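Local atomic coordinates of xyloglucan-specific endo-beta-1,4-glucanase (Uncultured bacterium, PDB entry 4W88), a protein that hydrolyses xyloglucan as a family 5 glycoside hydrolase, cutting internal beta-1,4-glucosidic bonds of its glucan backbone. Residues N32-T35 against K41-Q44; A57-V62 against I269-A274; R285-Y290 against V332-N337; I308-G313 against K325-D330. The protein carries 1 engineered substitution. One frame throughout, in Å; residues are numbered along the deposited sequence.

Contact 1 of 4, residues N32-T35 against K41-Q44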
loop_
_atom_site.group_PDB
_atom_site.type_symbol
_atom_site.label_atom_id
_atom_site.label_comp_id
_atom_site.label_asym_id
_atom_site.label_seq_id
_atom_site.Cartn_x
_atom_site.Cartn_y
_atom_site.Cartn_z
ATOM N N ASN A 32 13.154 -13.689 -11.323
ATOM C CA ASN A 32 12.023 -14.188 -12.012
ATOM C C ASN A 32 10.736 -14.204 -11.193
ATOM O O ASN A 32 9.640 -14.422 -11.749
ATOM C CB ASN A 32 12.314 -15.542 -12.616
ATOM C CG ASN A 32 13.360 -15.431 -13.679
ATOM O OD1 ASN A 32 13.382 -14.476 -14.507
ATOM N ND2 ASN A 32 14.274 -16.332 -13.635
ATOM N N ALA A 33 10.871 -13.929 -9.872
ATOM C CA ALA A 33 9.663 -13.760 -9.024
ATOM C C ALA A 33 8.731 -12.727 -9.612
ATOM O O ALA A 33 7.493 -12.863 -9.532
ATOM C CB ALA A 33 10.031 -13.361 -7.605
ATOM N N GLU A 34 9.328 -11.699 -10.241
ATOM C CA GLU A 34 8.566 -10.593 -10.805
ATOM C C GLU A 34 7.470 -11.006 -11.800
ATOM O O GLU A 34 6.397 -10.425 -11.789
ATOM C CB GLU A 34 9.486 -9.563 -11.449
ATOM C CG GLU A 34 8.746 -8.360 -12.022
ATOM C CD GLU A 34 9.650 -7.267 -12.527
ATOM O OE1 GLU A 34 10.904 -7.506 -12.545
ATOM O OE2 GLU A 34 9.151 -6.200 -12.982
ATOM N N THR A 35 7.740 -12.057 -12.576
ATOM C CA THR A 35 6.863 -12.523 -13.619
ATOM C C THR A 35 6.130 -13.790 -13.224
ATOM O O THR A 35 5.394 -14.359 -14.032
ATOM C CB THR A 35 7.637 -12.748 -14.923
ATOM O OG1 THR A 35 8.713 -13.675 -14.686
ATOM C CG2 THR A 35 8.201 -11.446 -15.419
ATOM N N LYS A 41 7.595 -8.364 -17.275
ATOM C CA LYS A 41 8.636 -7.635 -16.574
ATOM C C LYS A 41 8.328 -6.102 -16.711
ATOM O O LYS A 41 7.993 -5.577 -17.808
ATOM C CB LYS A 41 9.979 -7.977 -17.155
ATOM C CG LYS A 41 11.147 -7.249 -16.513
ATOM C CD LYS A 41 12.526 -7.735 -16.980
ATOM C CE LYS A 41 13.547 -6.785 -16.368
ATOM N NZ LYS A 41 14.860 -7.144 -16.851
ATOM N N THR A 42 8.437 -5.376 -15.605
ATOM C CA THR A 42 8.120 -3.941 -15.612
ATOM C C THR A 42 9.168 -3.220 -16.462
ATOM O O THR A 42 10.403 -3.565 -16.445
ATOM C CB THR A 42 8.123 -3.426 -14.162
ATOM O OG1 THR A 42 7.274 -4.265 -13.373
ATOM C CG2 THR A 42 7.576 -2.052 -14.080
ATOM N N THR A 43 8.688 -2.227 -17.186
ATOM C CA THR A 43 9.562 -1.402 -18.021
ATOM C C THR A 43 9.351 0.105 -17.701
ATOM O O THR A 43 8.337 0.488 -17.069
ATOM C CB THR A 43 9.216 -1.562 -19.474
ATOM O OG1 THR A 43 7.850 -1.137 -19.651
ATOM C CG2 THR A 43 9.428 -2.976 -19.913
ATOM N N GLN A 44 10.320 0.939 -18.110
ATOM C CA GLN A 44 10.168 2.382 -18.031
ATOM C C GLN A 44 8.834 2.857 -18.687
ATOM O O GLN A 44 8.143 3.696 -18.149
ATOM C CB GLN A 44 11.375 3.092 -18.642
ATOM C CG GLN A 44 11.351 4.609 -18.551
ATOM C CD GLN A 44 11.570 5.093 -17.173
ATOM O OE1 GLN A 44 12.667 4.933 -16.616
ATOM N NE2 GLN A 44 10.573 5.671 -16.601
#
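Glu34 OE2 is gripped twice by Thr42. The hydroxyl Thr42 OG1 donates to Glu34 OE2 over 2.7 Å and reaches it nearly along the C-O axis. The backbone Thr42 N donates to the same Glu34 OE2 over 2.8 Å, close to straight, but from above the carboxylate plane. A chi1 of -52° sets Thr42 OG1 beside its own backbone N, and both can then point at the same oxygen. Glu34 reaches them with an extended chain, its CG anti to the backbone N (chi1 -178°). The other oxygen, Glu34 OE1, forms a salt bridge with Arg83 of helix 78-92. Arg83 also bonds Thr42 O, so one arginine ties both sides of the contact. Both segments belong to the long loop after strand 15-18 of the TIM barrel, and this loop leads into helix 44-53. Thr43 is the N-cap of that helix, its OG1 bonded to Ile46 N. The bonds to Glu34 tie two parts of this loop together just before the helix. Toward the solvent the packing is thinner. Lys41 CG lies 4.0 Å from Glu34 OE1, while the rest of the lysine chain runs off toward solvent. Thr35 CG2 rests 3.6 Å from Lys41 N.

Contact 2 of 4, residues A57-V62 against I269-A274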
loop_
_atom_site.group_PDB
_atom_site.type_symbol
_atom_site.label_atom_id
_atom_site.label_comp_id
_atom_site.label_asym_id
_atom_site.label_seq_id
_atom_site.Cartn_x
_atom_site.Cartn_y
_atom_site.Cartn_z
ATOM N N ALA A 57 1.720 9.172 -8.624
ATOM C CA ALA A 57 2.266 8.482 -7.479
ATOM C C ALA A 57 2.088 7.009 -7.743
ATOM O O ALA A 57 1.038 6.553 -8.258
ATOM C CB ALA A 57 1.519 8.904 -6.222
ATOM N N ILE A 58 3.099 6.246 -7.378
ATOM C CA ILE A 58 3.133 4.782 -7.610
ATOM C C ILE A 58 3.554 4.113 -6.295
ATOM O O ILE A 58 4.541 4.496 -5.661
ATOM C CB ILE A 58 4.094 4.380 -8.777
ATOM C CG1 ILE A 58 4.042 2.893 -9.061
ATOM C CG2 ILE A 58 5.536 4.883 -8.567
ATOM C CD1 ILE A 58 4.732 2.509 -10.366
ATOM N N ARG A 59 2.806 3.066 -5.935
ATOM C CA ARG A 59 3.157 2.173 -4.858
ATOM C C ARG A 59 3.762 0.901 -5.545
ATOM O O ARG A 59 3.154 0.335 -6.471
ATOM C CB ARG A 59 1.987 1.873 -3.948
ATOM C CG ARG A 59 2.314 0.888 -2.833
ATOM C CD ARG A 59 1.171 0.987 -1.823
ATOM N NE ARG A 59 1.196 0.206 -0.584
ATOM C CZ ARG A 59 0.596 -0.950 -0.404
ATOM N NH1 ARG A 59 0.056 -1.631 -1.389
ATOM N NH2 ARG A 59 0.480 -1.388 0.837
ATOM N N ILE A 60 4.961 0.516 -5.061
ATOM C CA ILE A 60 5.699 -0.611 -5.569
ATOM C C ILE A 60 5.746 -1.627 -4.471
ATOM O O ILE A 60 6.608 -1.586 -3.554
ATOM C CB ILE A 60 7.115 -0.192 -5.974
ATOM C CG1 ILE A 60 7.048 0.924 -7.061
ATOM C CG2 ILE A 60 7.919 -1.377 -6.502
ATOM C CD1 ILE A 60 8.319 1.658 -7.392
ATOM N N PRO A 61 4.761 -2.532 -4.476
ATOM C CA PRO A 61 4.779 -3.572 -3.443
ATOM C C PRO A 61 5.854 -4.591 -3.749
ATOM O O PRO A 61 6.011 -5.022 -4.888
ATOM C CB PRO A 61 3.401 -4.176 -3.554
ATOM C CG PRO A 61 2.942 -3.877 -4.933
ATOM C CD PRO A 61 3.582 -2.603 -5.342
ATOM N N VAL A 62 6.564 -4.997 -2.705
ATOM C CA VAL A 62 7.678 -5.912 -2.860
ATOM C C VAL A 62 7.636 -6.977 -1.755
ATOM O O VAL A 62 7.542 -6.632 -0.578
ATOM C CB VAL A 62 9.027 -5.231 -2.787
ATOM C CG1 VAL A 62 10.131 -6.206 -3.068
ATOM C CG2 VAL A 62 9.132 -4.091 -3.790
ATOM N N ILE A 269 -4.473 6.247 2.090
ATOM C CA ILE A 269 -5.109 4.981 1.692
ATOM C C ILE A 269 -4.220 4.275 0.646
ATOM O O ILE A 269 -4.293 4.608 -0.536
ATOM C CB ILE A 269 -6.547 5.161 1.199
ATOM C CG1 ILE A 269 -7.387 5.968 2.218
ATOM C CG2 ILE A 269 -7.107 3.833 0.871
ATOM C CD1 ILE A 269 -7.508 5.363 3.599
ATOM N N THR A 270 -3.410 3.296 1.074
ATOM C CA THR A 270 -2.429 2.755 0.200
ATOM C C THR A 270 -2.942 1.671 -0.717
ATOM O O THR A 270 -2.225 1.268 -1.654
ATOM C CB THR A 270 -1.124 2.349 0.939
ATOM O OG1 THR A 270 -1.406 1.351 1.941
ATOM C CG2 THR A 270 -0.485 3.584 1.577
ATOM N N GLU A 271 -4.175 1.201 -0.471
ATOM C CA GLU A 271 -4.882 0.338 -1.445
ATOM C C GLU A 271 -6.391 0.555 -1.311
ATOM O O GLU A 271 -6.940 0.665 -0.214
ATOM C CB GLU A 271 -4.630 -1.157 -1.227
ATOM C CG GLU A 271 -3.248 -1.698 -1.528
ATOM C CD GLU A 271 -3.131 -3.160 -1.243
ATOM O OE1 GLU A 271 -4.185 -3.882 -1.344
ATOM O OE2 GLU A 271 -1.996 -3.646 -1.015
ATOM N N THR A 272 -7.017 0.644 -2.480
ATOM C CA THR A 272 -8.448 0.546 -2.663
ATOM C C THR A 272 -8.690 0.248 -4.149
ATOM O O THR A 272 -7.753 0.149 -4.961
ATOM C CB THR A 272 -9.163 1.832 -2.208
ATOM O OG1 THR A 272 -10.614 1.612 -2.182
ATOM C CG2 THR A 272 -8.793 2.998 -3.095
ATOM N N GLY A 273 -9.958 0.069 -4.511
ATOM C CA GLY A 273 -10.331 -0.268 -5.886
ATOM C C GLY A 273 -11.596 -1.121 -5.883
ATOM O O GLY A 273 -12.097 -1.487 -4.818
ATOM N N ALA A 274 -12.146 -1.414 -7.073
ATOM C CA ALA A 274 -13.332 -2.237 -7.202
ATOM C C ALA A 274 -13.131 -3.226 -8.329
ATOM O O ALA A 274 -12.730 -2.862 -9.387
ATOM C CB ALA A 274 -14.491 -1.309 -7.504
#
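Arg59 carries this contact, with Thr270 and Glu271 as its partners. Its chain is extended from CG to NE, with CG anti to the backbone N (chi1 178°). This straight chain carries the guanidinium across the barrel interior from strand 57-60 to strand 267-272. Thr270 O stands over one face of the guanidinium, displaced toward the rim, and is 3.4 Å from Arg59 CD. Thr270 CB packs 3.5 Å from Arg59 NE, and the two side chains cross at about a right angle. Glu271 comes to the edge instead. Arg59 NH1 donates to Glu271 OE2 over 2.9 Å in a salt bridge, and the oxygen accepts with its anti lone pair, 17° out of the guanidinium plane. The carboxylate is turned 71° from that plane. Other strands supply more partners: Glu145 bonds both Arg59 NE and Thr270 OG1, and Asn17 takes a bond from Arg59 NH1. Glu271 OE1 is bonded by Tyr225, and Glu271 OE2 also bonds a bound TRIS molecule. A leucine in place of Arg59 would probably leave Glu271 and Glu145 without their positive partner and Glu271 OE2 less firmly fixed. An arginine on the second strand and a glutamate on the seventh, here beside the bound glucose, are characteristic of the active site of family 5 TIM-barrel hydrolases, where that glutamate is typically the nucleophile.

Contact 3 of 4, residues R285-Y290 against V332-N337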
loop_
_atom_site.group_PDB
_atom_site.type_symbol
_atom_site.label_atom_id
_atom_site.label_comp_id
_atom_site.label_asym_id
_atom_site.label_seq_id
_atom_site.Cartn_x
_atom_site.Cartn_y
_atom_site.Cartn_z
ATOM N N ARG A 285 -19.709 5.676 -10.497
ATOM C CA ARG A 285 -20.444 6.282 -9.400
ATOM C C ARG A 285 -19.819 6.016 -8.021
ATOM O O ARG A 285 -19.736 6.920 -7.164
ATOM C CB ARG A 285 -21.903 5.801 -9.415
ATOM C CG ARG A 285 -22.712 6.366 -10.581
ATOM C CD ARG A 285 -24.218 6.173 -10.372
ATOM N NE ARG A 285 -24.557 4.781 -10.686
ATOM C CZ ARG A 285 -24.810 4.301 -11.899
ATOM N NH1 ARG A 285 -24.795 5.067 -12.952
ATOM N NH2 ARG A 285 -25.075 3.019 -12.055
ATOM N N TRP A 286 -19.341 4.802 -7.812
ATOM C CA TRP A 286 -18.706 4.461 -6.547
ATOM C C TRP A 286 -17.454 5.320 -6.330
ATOM O O TRP A 286 -17.231 5.827 -5.231
ATOM C CB TRP A 286 -18.338 2.976 -6.531
ATOM C CG TRP A 286 -17.524 2.591 -5.339
ATOM C CD1 TRP A 286 -17.953 2.370 -4.054
ATOM C CD2 TRP A 286 -16.113 2.431 -5.327
ATOM N NE1 TRP A 286 -16.888 2.090 -3.240
ATOM C CE2 TRP A 286 -15.739 2.108 -4.012
ATOM C CE3 TRP A 286 -15.132 2.534 -6.308
ATOM C CZ2 TRP A 286 -14.394 1.923 -3.647
ATOM C CZ3 TRP A 286 -13.823 2.356 -5.956
ATOM C CH2 TRP A 286 -13.459 2.037 -4.648
ATOM N N ILE A 287 -16.654 5.515 -7.385
ATOM C CA ILE A 287 -15.412 6.336 -7.257
ATOM C C ILE A 287 -15.760 7.758 -6.858
ATOM O O ILE A 287 -15.141 8.335 -5.982
ATOM C CB ILE A 287 -14.570 6.337 -8.571
ATOM C CG1 ILE A 287 -14.058 4.894 -8.924
ATOM C CG2 ILE A 287 -13.549 7.428 -8.610
ATOM C CD1 ILE A 287 -13.476 4.671 -10.306
ATOM N N GLY A 288 -16.827 8.284 -7.467
ATOM C CA GLY A 288 -17.331 9.600 -7.047
ATOM C C GLY A 288 -17.605 9.682 -5.560
ATOM O O GLY A 288 -17.196 10.612 -4.894
ATOM N N ASP A 289 -18.306 8.691 -5.041
ATOM C CA ASP A 289 -18.681 8.685 -3.634
ATOM C C ASP A 289 -17.510 8.399 -2.724
ATOM O O ASP A 289 -17.370 9.022 -1.636
ATOM C CB ASP A 289 -19.794 7.625 -3.386
ATOM C CG ASP A 289 -21.153 8.107 -3.832
ATOM O OD1 ASP A 289 -21.344 9.342 -3.998
ATOM O OD2 ASP A 289 -22.041 7.271 -4.001
ATOM N N TYR A 290 -16.662 7.489 -3.176
ATOM C CA TYR A 290 -15.536 7.017 -2.344
ATOM C C TYR A 290 -14.369 8.035 -2.363
ATOM O O TYR A 290 -13.956 8.564 -1.317
ATOM C CB TYR A 290 -15.099 5.652 -2.817
ATOM C CG TYR A 290 -13.914 5.193 -2.021
ATOM C CD1 TYR A 290 -14.051 4.520 -0.836
ATOM C CD2 TYR A 290 -12.655 5.476 -2.477
ATOM C CE1 TYR A 290 -12.937 4.181 -0.059
ATOM C CE2 TYR A 290 -11.555 5.141 -1.776
ATOM C CZ TYR A 290 -11.622 4.510 -0.560
ATOM O OH TYR A 290 -10.468 4.189 0.131
ATOM N N VAL A 332 -10.960 4.665 -15.445
ATOM C CA VAL A 332 -9.694 5.375 -15.246
ATOM C C VAL A 332 -9.876 6.883 -15.184
ATOM O O VAL A 332 -9.301 7.541 -14.292
ATOM C CB VAL A 332 -8.634 4.893 -16.221
ATOM C CG1 VAL A 332 -7.354 5.725 -16.134
ATOM C CG2 VAL A 332 -8.319 3.450 -15.929
ATOM N N ASP A 333 -10.727 7.412 -16.099
ATOM C CA ASP A 333 -11.001 8.837 -16.137
ATOM C C ASP A 333 -11.577 9.274 -14.746
ATOM O O ASP A 333 -11.237 10.333 -14.203
ATOM C CB ASP A 333 -12.071 9.133 -17.175
ATOM C CG ASP A 333 -11.575 9.182 -18.622
ATOM O OD1 ASP A 333 -10.378 9.101 -18.880
ATOM O OD2 ASP A 333 -12.434 9.226 -19.550
ATOM N N ALA A 334 -12.499 8.463 -14.189
ATOM C CA ALA A 334 -13.111 8.852 -12.913
ATOM C C ALA A 334 -12.065 8.980 -11.780
ATOM O O ALA A 334 -12.108 9.848 -10.892
ATOM C CB ALA A 334 -14.160 7.831 -12.539
ATOM N N TYR A 335 -11.046 8.131 -11.856
ATOM C CA TYR A 335 -9.963 8.191 -10.865
ATOM C C TYR A 335 -9.081 9.406 -11.093
ATOM O O TYR A 335 -8.901 10.220 -10.209
ATOM C CB TYR A 335 -9.075 6.941 -10.954
ATOM C CG TYR A 335 -9.629 5.679 -10.249
ATOM C CD1 TYR A 335 -10.087 5.733 -8.930
ATOM C CD2 TYR A 335 -9.614 4.421 -10.900
ATOM C CE1 TYR A 335 -10.576 4.605 -8.301
ATOM C CE2 TYR A 335 -10.094 3.271 -10.255
ATOM C CZ TYR A 335 -10.528 3.362 -8.945
ATOM O OH TYR A 335 -11.020 2.256 -8.271
ATOM N N VAL A 336 -8.519 9.502 -12.288
ATOM C CA VAL A 336 -7.545 10.550 -12.478
ATOM C C VAL A 336 -8.134 11.986 -12.451
ATOM O O VAL A 336 -7.395 12.970 -12.196
ATOM C CB VAL A 336 -6.653 10.308 -13.707
ATOM C CG1 VAL A 336 -5.898 8.982 -13.598
ATOM C CG2 VAL A 336 -7.429 10.282 -14.996
ATOM N N ASN A 337 -9.426 12.086 -12.780
ATOM C CA ASN A 337 -10.087 13.354 -12.795
ATOM C C ASN A 337 -10.893 13.600 -11.561
ATOM O O ASN A 337 -11.745 14.485 -11.521
ATOM C CB ASN A 337 -10.973 13.515 -14.042
ATOM C CG ASN A 337 -10.189 13.408 -15.330
ATOM O OD1 ASN A 337 -10.574 12.756 -16.246
ATOM N ND2 ASN A 337 -9.171 14.123 -15.419
#
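Ile287 packs against Ala334 and Tyr335, joining two helices on the outside of the TIM barrel. Helix 280-295 connects strands 267-272 and 300-305, and helix 329-336 follows later in the chain. Their short segments run nearly parallel, 12° apart, with axes 9.4 Å from each other at closest approach. The CB of Ile287 points at the facing helix and splits into two branches. The short branch, CG2, goes to the backbone of that helix and lies 3.6 Å from Ala334 O. The long branch starts with CG1, 3.5 Å from Tyr335 CE1 at the rim of the ring. With CG1 anti to the carbonyl carbon (chi1 -63°) and the chain extended beyond it, CD1 is carried over the middle of the ring. It makes a CH-pi contact there, 3.5 Å from the centroid of the Tyr335 ring and only 11° off the normal. The same methyl also touches the helix surface, with Ile287 CD1 3.9 Å from Ala334 CB. Ala334 has a small side chain, and the isoleucine comes down on it. No hydrogen bond crosses between the segments, and the contact is held by apolar surfaces. Tyr335 passes beyond Ile287 to Trp286, whose indole NE1 is bonded to Thr226 O. Tyr335 OH ends in the plane of that indole, at its edge, 3.6 Å from Trp286 CZ3.

Contact 4 of 4, residues I308-G313 against K325-D330; sequences IYHGNG and KWYNDD
Tyr309 and Tyr327 form the tight part of this contact. Their rings are nearly parallel, with planes 10° apart, but are shifted so far that little of one lies over the other. Each ring covers the CB of the other residue instead. Tyr309 CB sits 3.5 Å from the centroid of the Tyr327 ring, and Tyr327 CB sits 3.5 Å from the centroid of the Tyr309 ring. These are two reciprocal CH-pi contacts. Tyr309 has CG anti to its backbone nitrogen (chi1 -172°), which lays its ring along Tyr327 and brings its hydroxyl to Asn328. There Asn328 ND2 donates to Tyr309 OH over 3.0 Å, and also to Thr280. Phe276 stacks on the Tyr309 ring as well. A serine at Tyr309 would probably leave Tyr327 CB without the ring it rests on and deprive Asn328 ND2 of one acceptor. The solvent side is looser. The edge of Tyr327 points at the face of exposed His310 in an offset edge-to-face pair, centroids 5.5 Å apart, and Tyr309 CD2 lies over the centre of a His310 face. A water accepts from His310 N and donates to Tyr327 OH at 3.0 Å, while Asn307 bonds the same hydroxyl. Asn328 OD1 N-caps helix 329-336 through Ile331 N. Tyr309, His310 and Tyr327 form an aromatic cluster that joins the loop after the last barrel strand to the start of that helix.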
loop_
_atom_site.group_PDB
_atom_site.type_symbol
_atom_site.label_atom_id
_atom_site.label_comp_id
_atom_site.label_asym_id
_atom_site.label_seq_id
_atom_site.Cartn_x
_atom_site.Cartn_y
_atom_site.Cartn_z
ATOM N N ILE A 308 -5.294 -7.843 -14.007
ATOM C CA ILE A 308 -6.283 -8.885 -14.286
ATOM C C ILE A 308 -7.578 -8.197 -14.655
ATOM O O ILE A 308 -8.124 -7.470 -13.851
ATOM C CB ILE A 308 -6.495 -9.838 -13.101
ATOM C CG1 ILE A 308 -5.181 -10.573 -12.782
ATOM C CG2 ILE A 308 -7.596 -10.841 -13.439
ATOM C CD1 ILE A 308 -5.304 -11.469 -11.564
ATOM N N TYR A 309 -8.094 -8.457 -15.865
ATOM C CA TYR A 309 -9.325 -7.829 -16.326
ATOM C C TYR A 309 -10.165 -8.803 -17.160
ATOM O O TYR A 309 -11.326 -8.983 -16.883
ATOM C CB TYR A 309 -9.022 -6.578 -17.160
ATOM C CG TYR A 309 -10.222 -5.730 -17.527
ATOM C CD1 TYR A 309 -10.699 -4.792 -16.641
ATOM C CD2 TYR A 309 -10.848 -5.851 -18.735
ATOM C CE1 TYR A 309 -11.764 -3.998 -16.954
ATOM C CE2 TYR A 309 -11.927 -5.052 -19.069
ATOM C CZ TYR A 309 -12.394 -4.121 -18.170
ATOM O OH TYR A 309 -13.444 -3.243 -18.391
ATOM N N HIS A 310 -9.595 -9.388 -18.201
ATOM C CA HIS A 310 -10.368 -10.246 -19.044
ATOM C C HIS A 310 -10.338 -11.685 -18.562
ATOM O O HIS A 310 -11.243 -12.429 -18.808
ATOM C CB HIS A 310 -9.859 -10.190 -20.491
ATOM C CG HIS A 310 -9.969 -8.853 -21.161
ATOM N ND1 HIS A 310 -11.180 -8.264 -21.476
ATOM C CD2 HIS A 310 -9.010 -8.035 -21.657
ATOM C CE1 HIS A 310 -10.956 -7.113 -22.088
ATOM N NE2 HIS A 310 -9.648 -6.948 -22.206
ATOM N N GLY A 311 -9.270 -12.081 -17.909
ATOM C CA GLY A 311 -9.150 -13.452 -17.460
ATOM C C GLY A 311 -9.665 -13.648 -16.067
ATOM O O GLY A 311 -10.153 -12.723 -15.447
ATOM N N ASN A 312 -9.512 -14.872 -15.551
ATOM C CA ASN A 312 -10.022 -15.223 -14.213
ATOM C C ASN A 312 -9.123 -14.650 -13.152
ATOM O O ASN A 312 -7.942 -14.468 -13.418
ATOM C CB ASN A 312 -10.079 -16.727 -13.974
ATOM C CG ASN A 312 -10.893 -17.452 -15.006
ATOM O OD1 ASN A 312 -11.985 -17.021 -15.424
ATOM N ND2 ASN A 312 -10.368 -18.588 -15.421
ATOM N N GLY A 313 -9.685 -14.445 -11.954
ATOM C CA GLY A 313 -9.016 -13.872 -10.809
ATOM C C GLY A 313 -9.731 -12.597 -10.408
ATOM O O GLY A 313 -10.840 -12.280 -10.935
ATOM N N LYS A 325 -2.215 0.197 -23.024
ATOM C CA LYS A 325 -3.540 0.789 -23.182
ATOM C C LYS A 325 -4.347 0.415 -21.937
ATOM O O LYS A 325 -4.089 -0.578 -21.317
ATOM C CB LYS A 325 -4.245 0.234 -24.462
ATOM C CG LYS A 325 -3.563 0.478 -25.807
ATOM C CD LYS A 325 -3.145 1.944 -26.042
ATOM C CE LYS A 325 -2.173 2.139 -27.200
ATOM N NZ LYS A 325 -2.862 1.791 -28.437
ATOM N N TRP A 326 -5.327 1.267 -21.592
ATOM C CA TRP A 326 -6.116 1.064 -20.429
ATOM C C TRP A 326 -7.281 0.128 -20.738
ATOM O O TRP A 326 -7.948 0.264 -21.798
ATOM C CB TRP A 326 -6.538 2.412 -19.825
ATOM C CG TRP A 326 -5.359 3.216 -19.421
ATOM C CD1 TRP A 326 -4.655 4.072 -20.213
ATOM C CD2 TRP A 326 -4.708 3.212 -18.142
ATOM N NE1 TRP A 326 -3.603 4.634 -19.497
ATOM C CE2 TRP A 326 -3.582 4.068 -18.241
ATOM C CE3 TRP A 326 -4.924 2.536 -16.919
ATOM C CZ2 TRP A 326 -2.719 4.303 -17.136
ATOM C CZ3 TRP A 326 -4.083 2.785 -15.846
ATOM C CH2 TRP A 326 -2.977 3.614 -15.962
ATOM N N TYR A 327 -7.540 -0.817 -19.836
ATOM C CA TYR A 327 -8.674 -1.746 -20.039
ATOM C C TYR A 327 -10.050 -1.071 -20.096
ATOM O O TYR A 327 -10.975 -1.545 -20.764
ATOM C CB TYR A 327 -8.753 -2.755 -18.922
ATOM C CG TYR A 327 -7.659 -3.799 -18.887
ATOM C CD1 TYR A 327 -7.576 -4.776 -19.881
ATOM C CD2 TYR A 327 -6.685 -3.805 -17.853
ATOM C CE1 TYR A 327 -6.550 -5.713 -19.859
ATOM C CE2 TYR A 327 -5.682 -4.784 -17.820
ATOM C CZ TYR A 327 -5.622 -5.695 -18.818
ATOM O OH TYR A 327 -4.668 -6.654 -18.814
ATOM N N ASN A 328 -10.198 0.003 -19.322
ATOM C CA ASN A 328 -11.496 0.654 -19.154
ATOM C C ASN A 328 -11.306 2.144 -18.959
ATOM O O ASN A 328 -11.003 2.577 -17.866
ATOM C CB ASN A 328 -12.275 -0.008 -18.009
ATOM C CG ASN A 328 -13.693 0.456 -17.952
ATOM O OD1 ASN A 328 -13.997 1.642 -18.106
ATOM N ND2 ASN A 328 -14.594 -0.486 -17.778
ATOM N N ASP A 329 -11.387 2.920 -20.037
ATOM C CA ASP A 329 -10.990 4.318 -19.926
ATOM C C ASP A 329 -11.996 5.130 -19.109
ATOM O O ASP A 329 -11.637 6.144 -18.511
ATOM C CB ASP A 329 -10.853 4.971 -21.306
ATOM C CG ASP A 329 -9.535 4.686 -21.958
ATOM O OD1 ASP A 329 -8.486 4.788 -21.316
ATOM O OD2 ASP A 329 -9.597 4.315 -23.118
ATOM N N ASP A 330 -13.256 4.684 -19.035
ATOM C CA ASP A 330 -14.243 5.412 -18.202
ATOM C C ASP A 330 -13.943 5.312 -16.692
ATOM O O ASP A 330 -14.037 6.295 -15.939
ATOM C CB ASP A 330 -15.646 4.888 -18.472
ATOM C CG ASP A 330 -16.213 5.328 -19.811
ATOM O OD1 ASP A 330 -15.636 6.158 -20.513
ATOM O OD2 ASP A 330 -17.298 4.885 -20.128
HETATM O O HOH W 1 -6.490 -9.033 -18.917
#

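The four contacts belong to one TIM barrel. The centre of contact 2 lies about 4 Å from the centre of the chain, and it joins two barrel strands across the interior. The other three centres lie about 19 to 21 Å out, in loops and outer helices. Centres of contacts 2 and 3, and of 3 and 4, are about 16 Å apart; those of 1 and 3, about 28 Å. Along the chain contact 1 closes first, then contact 2, and contact 4 is nested inside the loop closed by contact 3. Contacts 3 and 4 share helix 329-336, and Val332 touches Trp326. Strand 267-272 is followed by helix 280-295. Packing from Gly273 to Tyr335 runs from the strand end near the sugar to the outer helices.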